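Local coordinates for protein xylose isomerase-like TIM barrel (Anabaena variabilis ATCC 29413, PDB 2QW5) that probably acts as a sugar (or sugar phosphate) isomerase or epimerase, binding a zinc ion and D-xylose at the mouth of a TIM barrel, at residues 41-52 / 79-88. Sequence-based numbering, arbitrary orientation.
Sequences QRFGYSGFEFPI and LENVKISTNV. With XLS (D-xylose), chain C.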
loop_
_atom_site.group_PDB
_atom_site.type_symbol
_atom_site.label_atom_id
_atom_site.label_comp_id
_atom_site.label_asym_id
_atom_site.label_seq_id
_atom_site.Cartn_x
_atom_site.Cartn_y
_atom_site.Cartn_z
ATOM N N GLN A 41 4.833 -33.691 -22.867
ATOM C CA GLN A 41 5.179 -34.246 -24.194
ATOM C C GLN A 41 4.164 -35.257 -24.682
ATOM O O GLN A 41 3.905 -35.295 -25.882
ATOM C CB GLN A 41 6.537 -34.936 -24.187
ATOM C CG GLN A 41 7.700 -34.045 -24.260
ATOM C CD GLN A 41 8.970 -34.853 -24.468
ATOM O OE1 GLN A 41 9.310 -35.749 -23.665
ATOM N NE2 GLN A 41 9.647 -34.580 -25.560
ATOM N N ARG A 42 3.609 -36.065 -23.764
ATOM C CA ARG A 42 2.586 -37.056 -24.136
ATOM C C ARG A 42 1.329 -36.395 -24.714
ATOM O O ARG A 42 0.679 -36.981 -25.566
ATOM C CB ARG A 42 2.247 -38.022 -22.985
ATOM C CG ARG A 42 3.411 -38.917 -22.580
ATOM C CD ARG A 42 2.947 -40.110 -21.751
ATOM N NE ARG A 42 4.050 -40.999 -21.366
ATOM C CZ ARG A 42 4.646 -41.913 -22.147
ATOM N NH1 ARG A 42 4.306 -42.085 -23.435
ATOM N NH2 ARG A 42 5.630 -42.658 -21.640
ATOM N N PHE A 43 1.014 -35.166 -24.286
ATOM C CA PHE A 43 -0.113 -34.405 -24.843
ATOM C C PHE A 43 0.199 -33.767 -26.196
ATOM O O PHE A 43 -0.705 -33.243 -26.845
ATOM C CB PHE A 43 -0.566 -33.266 -23.900
ATOM C CG PHE A 43 -0.878 -33.701 -22.498
ATOM C CD1 PHE A 43 -1.496 -34.932 -22.229
ATOM C CD2 PHE A 43 -0.624 -32.841 -21.436
ATOM C CE1 PHE A 43 -1.795 -35.322 -20.915
ATOM C CE2 PHE A 43 -0.918 -33.211 -20.107
ATOM C CZ PHE A 43 -1.506 -34.473 -19.849
ATOM N N GLY A 44 1.475 -33.765 -26.585
ATOM C CA GLY A 44 1.931 -33.256 -27.870
ATOM C C GLY A 44 2.797 -32.016 -27.843
ATOM O O GLY A 44 3.157 -31.515 -28.893
ATOM N N TYR A 45 3.132 -31.516 -26.662
ATOM C CA TYR A 45 3.984 -30.321 -26.543
ATOM C C TYR A 45 5.397 -30.704 -26.941
ATOM O O TYR A 45 5.885 -31.755 -26.525
ATOM C CB TYR A 45 3.947 -29.744 -25.116
ATOM C CG TYR A 45 2.621 -29.095 -24.762
ATOM C CD1 TYR A 45 2.297 -27.836 -25.280
ATOM C CD2 TYR A 45 1.698 -29.714 -23.885
ATOM C CE1 TYR A 45 1.092 -27.230 -24.985
ATOM C CE2 TYR A 45 0.492 -29.105 -23.555
ATOM C CZ TYR A 45 0.203 -27.842 -24.091
ATOM O OH TYR A 45 -1.001 -27.225 -23.813
ATOM N N SER A 46 6.007 -29.869 -27.784
ATOM C CA SER A 46 7.366 -30.057 -28.305
ATOM C C SER A 46 8.406 -29.054 -27.762
ATOM O O SER A 46 9.619 -29.171 -28.040
ATOM C CB SER A 46 7.326 -30.010 -29.813
ATOM O OG SER A 46 6.946 -28.734 -30.226
ATOM N N GLY A 47 7.947 -28.096 -26.967
ATOM C CA GLY A 47 8.860 -27.165 -26.328
ATOM C C GLY A 47 8.241 -26.456 -25.139
ATOM O O GLY A 47 7.036 -26.521 -24.922
ATOM N N PHE A 48 9.092 -25.778 -24.372
ATOM C CA PHE A 48 8.672 -25.158 -23.073
ATOM C C PHE A 48 9.231 -23.786 -22.878
ATOM O O PHE A 48 10.332 -23.565 -23.315
ATOM C CB PHE A 48 9.083 -26.102 -21.942
ATOM C CG PHE A 48 8.503 -27.462 -22.118
ATOM C CD1 PHE A 48 7.226 -27.759 -21.645
ATOM C CD2 PHE A 48 9.158 -28.391 -22.894
ATOM C CE1 PHE A 48 6.643 -29.024 -21.897
ATOM C CE2 PHE A 48 8.583 -29.655 -23.175
ATOM C CZ PHE A 48 7.326 -29.964 -22.672
ATOM N N GLU A 49 8.471 -22.857 -22.279
ATOM C CA GLU A 49 8.991 -21.525 -21.993
ATOM C C GLU A 49 9.424 -21.579 -20.554
ATOM O O GLU A 49 8.623 -21.877 -19.678
ATOM C CB GLU A 49 7.994 -20.359 -22.092
ATOM C CG GLU A 49 7.059 -20.320 -23.233
ATOM C CD GLU A 49 6.389 -18.924 -23.342
ATOM O OE1 GLU A 49 6.291 -18.155 -22.331
ATOM O OE2 GLU A 49 5.970 -18.614 -24.451
ATOM N N PHE A 50 10.676 -21.264 -20.328
ATOM C CA PHE A 50 11.293 -21.195 -19.004
ATOM C C PHE A 50 11.449 -19.748 -18.595
ATOM O O PHE A 50 12.161 -19.007 -19.283
ATOM C CB PHE A 50 12.682 -21.822 -19.072
ATOM C CG PHE A 50 12.707 -23.331 -18.961
ATOM C CD1 PHE A 50 11.562 -24.134 -19.069
ATOM C CD2 PHE A 50 13.959 -23.953 -18.853
ATOM C CE1 PHE A 50 11.661 -25.531 -18.946
ATOM C CE2 PHE A 50 14.062 -25.327 -18.765
ATOM C CZ PHE A 50 12.923 -26.117 -18.817
ATOM N N PRO A 51 10.743 -19.323 -17.509
ATOM C CA PRO A 51 11.061 -18.007 -16.968
ATOM C C PRO A 51 12.447 -18.042 -16.341
ATOM O O PRO A 51 12.805 -19.037 -15.729
ATOM C CB PRO A 51 9.985 -17.776 -15.895
ATOM C CG PRO A 51 9.536 -19.159 -15.483
ATOM C CD PRO A 51 9.632 -19.961 -16.760
ATOM N N ILE A 52 13.249 -16.989 -16.551
ATOM C CA ILE A 52 14.564 -16.890 -15.930
ATOM C C ILE A 52 14.462 -15.880 -14.806
ATOM O O ILE A 52 14.360 -14.643 -15.059
ATOM C CB ILE A 52 15.707 -16.552 -16.919
ATOM C CG1 ILE A 52 15.741 -17.592 -18.068
ATOM C CG2 ILE A 52 17.090 -16.419 -16.192
ATOM C CD1 ILE A 52 15.911 -19.081 -17.655
ATOM N N LEU A 79 15.712 -35.932 -23.478
ATOM C CA LEU A 79 14.977 -34.750 -23.948
ATOM C C LEU A 79 15.810 -33.838 -24.839
ATOM O O LEU A 79 15.516 -32.641 -24.915
ATOM C CB LEU A 79 14.371 -33.993 -22.752
ATOM C CG LEU A 79 13.460 -34.810 -21.797
ATOM C CD1 LEU A 79 13.023 -33.999 -20.574
ATOM C CD2 LEU A 79 12.264 -35.368 -22.505
ATOM N N GLU A 80 16.742 -34.427 -25.609
ATOM C CA GLU A 80 17.601 -33.679 -26.542
ATOM C C GLU A 80 16.826 -32.805 -27.504
ATOM O O GLU A 80 17.228 -31.654 -27.761
ATOM C CB GLU A 80 18.494 -34.605 -27.402
ATOM C CG GLU A 80 19.583 -35.386 -26.670
ATOM C CD GLU A 80 19.130 -36.784 -26.167
ATOM O OE1 GLU A 80 17.896 -37.037 -26.025
ATOM O OE2 GLU A 80 20.031 -37.625 -25.918
ATOM N N ASN A 81 15.738 -33.343 -28.032
ATOM C CA ASN A 81 14.955 -32.657 -29.071
ATOM C C ASN A 81 14.026 -31.611 -28.539
ATOM O O ASN A 81 13.445 -30.890 -29.362
ATOM C CB ASN A 81 14.121 -33.629 -29.912
ATOM C CG ASN A 81 14.959 -34.637 -30.651
ATOM O OD1 ASN A 81 16.173 -34.506 -30.776
ATOM N ND2 ASN A 81 14.304 -35.643 -31.160
ATOM N N VAL A 82 13.843 -31.540 -27.204
ATOM C CA VAL A 82 12.927 -30.549 -26.576
ATOM C C VAL A 82 13.535 -29.156 -26.690
ATOM O O VAL A 82 14.662 -28.960 -26.295
ATOM C CB VAL A 82 12.642 -30.906 -25.091
ATOM C CG1 VAL A 82 11.921 -29.733 -24.316
ATOM C CG2 VAL A 82 11.842 -32.179 -25.038
ATOM N N LYS A 83 12.798 -28.217 -27.259
ATOM C CA LYS A 83 13.232 -26.828 -27.389
ATOM C C LYS A 83 12.746 -25.966 -26.222
ATOM O O LYS A 83 11.671 -26.188 -25.689
ATOM C CB LYS A 83 12.766 -26.231 -28.718
ATOM C CG LYS A 83 13.558 -26.773 -29.951
ATOM C CD LYS A 83 13.183 -25.962 -31.223
ATOM C CE LYS A 83 14.012 -26.353 -32.486
ATOM N NZ LYS A 83 13.816 -27.814 -32.868
ATOM N N ILE A 84 13.532 -24.953 -25.879
ATOM C CA ILE A 84 13.238 -24.039 -24.797
ATOM C C ILE A 84 13.278 -22.627 -25.340
ATOM O O ILE A 84 14.164 -22.312 -26.118
ATOM C CB ILE A 84 14.314 -24.122 -23.709
ATOM C CG1 ILE A 84 14.423 -25.544 -23.115
ATOM C CG2 ILE A 84 14.093 -23.085 -22.562
ATOM C CD1 ILE A 84 13.203 -26.027 -22.455
ATOM N N SER A 85 12.262 -21.841 -24.986
ATOM C CA SER A 85 12.255 -20.378 -25.131
ATOM C C SER A 85 12.326 -19.824 -23.683
ATOM O O SER A 85 12.038 -20.529 -22.721
ATOM C CB SER A 85 11.022 -19.906 -25.873
ATOM O OG SER A 85 9.844 -20.238 -25.173
ATOM N N THR A 86 12.762 -18.584 -23.526
ATOM C CA THR A 86 12.876 -17.973 -22.212
ATOM C C THR A 86 12.001 -16.735 -22.075
ATOM O O THR A 86 11.733 -16.029 -23.073
ATOM C CB THR A 86 14.324 -17.598 -21.849
ATOM O OG1 THR A 86 14.802 -16.614 -22.782
ATOM C CG2 THR A 86 15.188 -18.771 -21.841
ATOM N N ASN A 87 11.543 -16.515 -20.844
ATOM C CA ASN A 87 10.797 -15.343 -20.451
ATOM C C ASN A 87 11.688 -14.558 -19.463
ATOM O O ASN A 87 12.090 -15.058 -18.406
ATOM C CB ASN A 87 9.452 -15.701 -19.854
ATOM C CG ASN A 87 8.598 -14.505 -19.617
ATOM O OD1 ASN A 87 8.876 -13.720 -18.730
ATOM N ND2 ASN A 87 7.528 -14.380 -20.379
ATOM N N VAL A 88 11.987 -13.332 -19.840
ATOM C CA VAL A 88 12.904 -12.476 -19.120
ATOM C C VAL A 88 12.325 -11.082 -19.053
ATOM O O VAL A 88 11.831 -10.587 -20.050
ATOM C CB VAL A 88 14.309 -12.407 -19.813
ATOM C CG1 VAL A 88 15.169 -11.381 -19.146
ATOM C CG2 VAL A 88 15.028 -13.793 -19.744
HETATM C C1 XLS C . 3.403 -11.588 -17.966
HETATM C C2 XLS C . 4.894 -11.298 -18.084
HETATM C C3 XLS C . 5.674 -11.389 -16.725
HETATM C C4 XLS C . 7.066 -11.979 -16.839
HETATM O O1 XLS C . 2.367 -10.944 -18.718
HETATM O O2 XLS C . 5.496 -12.061 -19.129
HETATM O O3 XLS C . 5.081 -12.098 -15.636
HETATM O O4 XLS C . 7.746 -11.307 -17.860
HETATM O O HOH W 1 10.995 -30.170 -30.241
#
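Strands 47-51 and 83-87 are parallel neighbours in the barrel wall; F48 lies beside I84 and F50 beside T86, and the backbone of F48 bonds to K83 and S85, that of F50 to S85 and N87. The strand axes come within 4.4 Å at closest approach, with 31° between their directions. The ladder alternates: F48 N bonds to K83 O, S85 N to F48 O, F50 N to S85 O, N87 N to F50 O and I52 N to N87 O. The S85 O bond is the shortest, at 2.8 Å from F50 N. A weak bond from K83 N to S46 O starts the series, and a water donates to both S46 O and N81 O.

F48, I84, F50 and T86 share one face of the sheet. I84 CD1 sits over a face of the F50 ring, a CH-pi contact 3.8 Å from its centroid. V82 CG1 meets the edge of the F48 ring in its plane, 3.4 Å from CD2.

E49, S85 and N87 point to the other face, into the barrel. E49 CG lies 3.4 Å from S85 OG. Y245 bonds to both E49 OE2 and S85 OG, and Q247 of the zinc site also bonds to E49 OE2.

N87 has its CG anti to the backbone N (chi1 -172°), and its amide meets the D-xylose. N87 OD1 accepts from D-xylose O4 at 2.8 Å, while N87 ND2 gives a weak bond to O2 at 3.3 Å. An alanine here would keep the strand bonds but remove both amide partners of the sugar, and O4 and O2 would probably be held less firmly.

Helix 60-76 links the strands, making this a beta-alpha-beta unit of a TIM barrel, with the sugar pocket at the C-terminal ends of its strands.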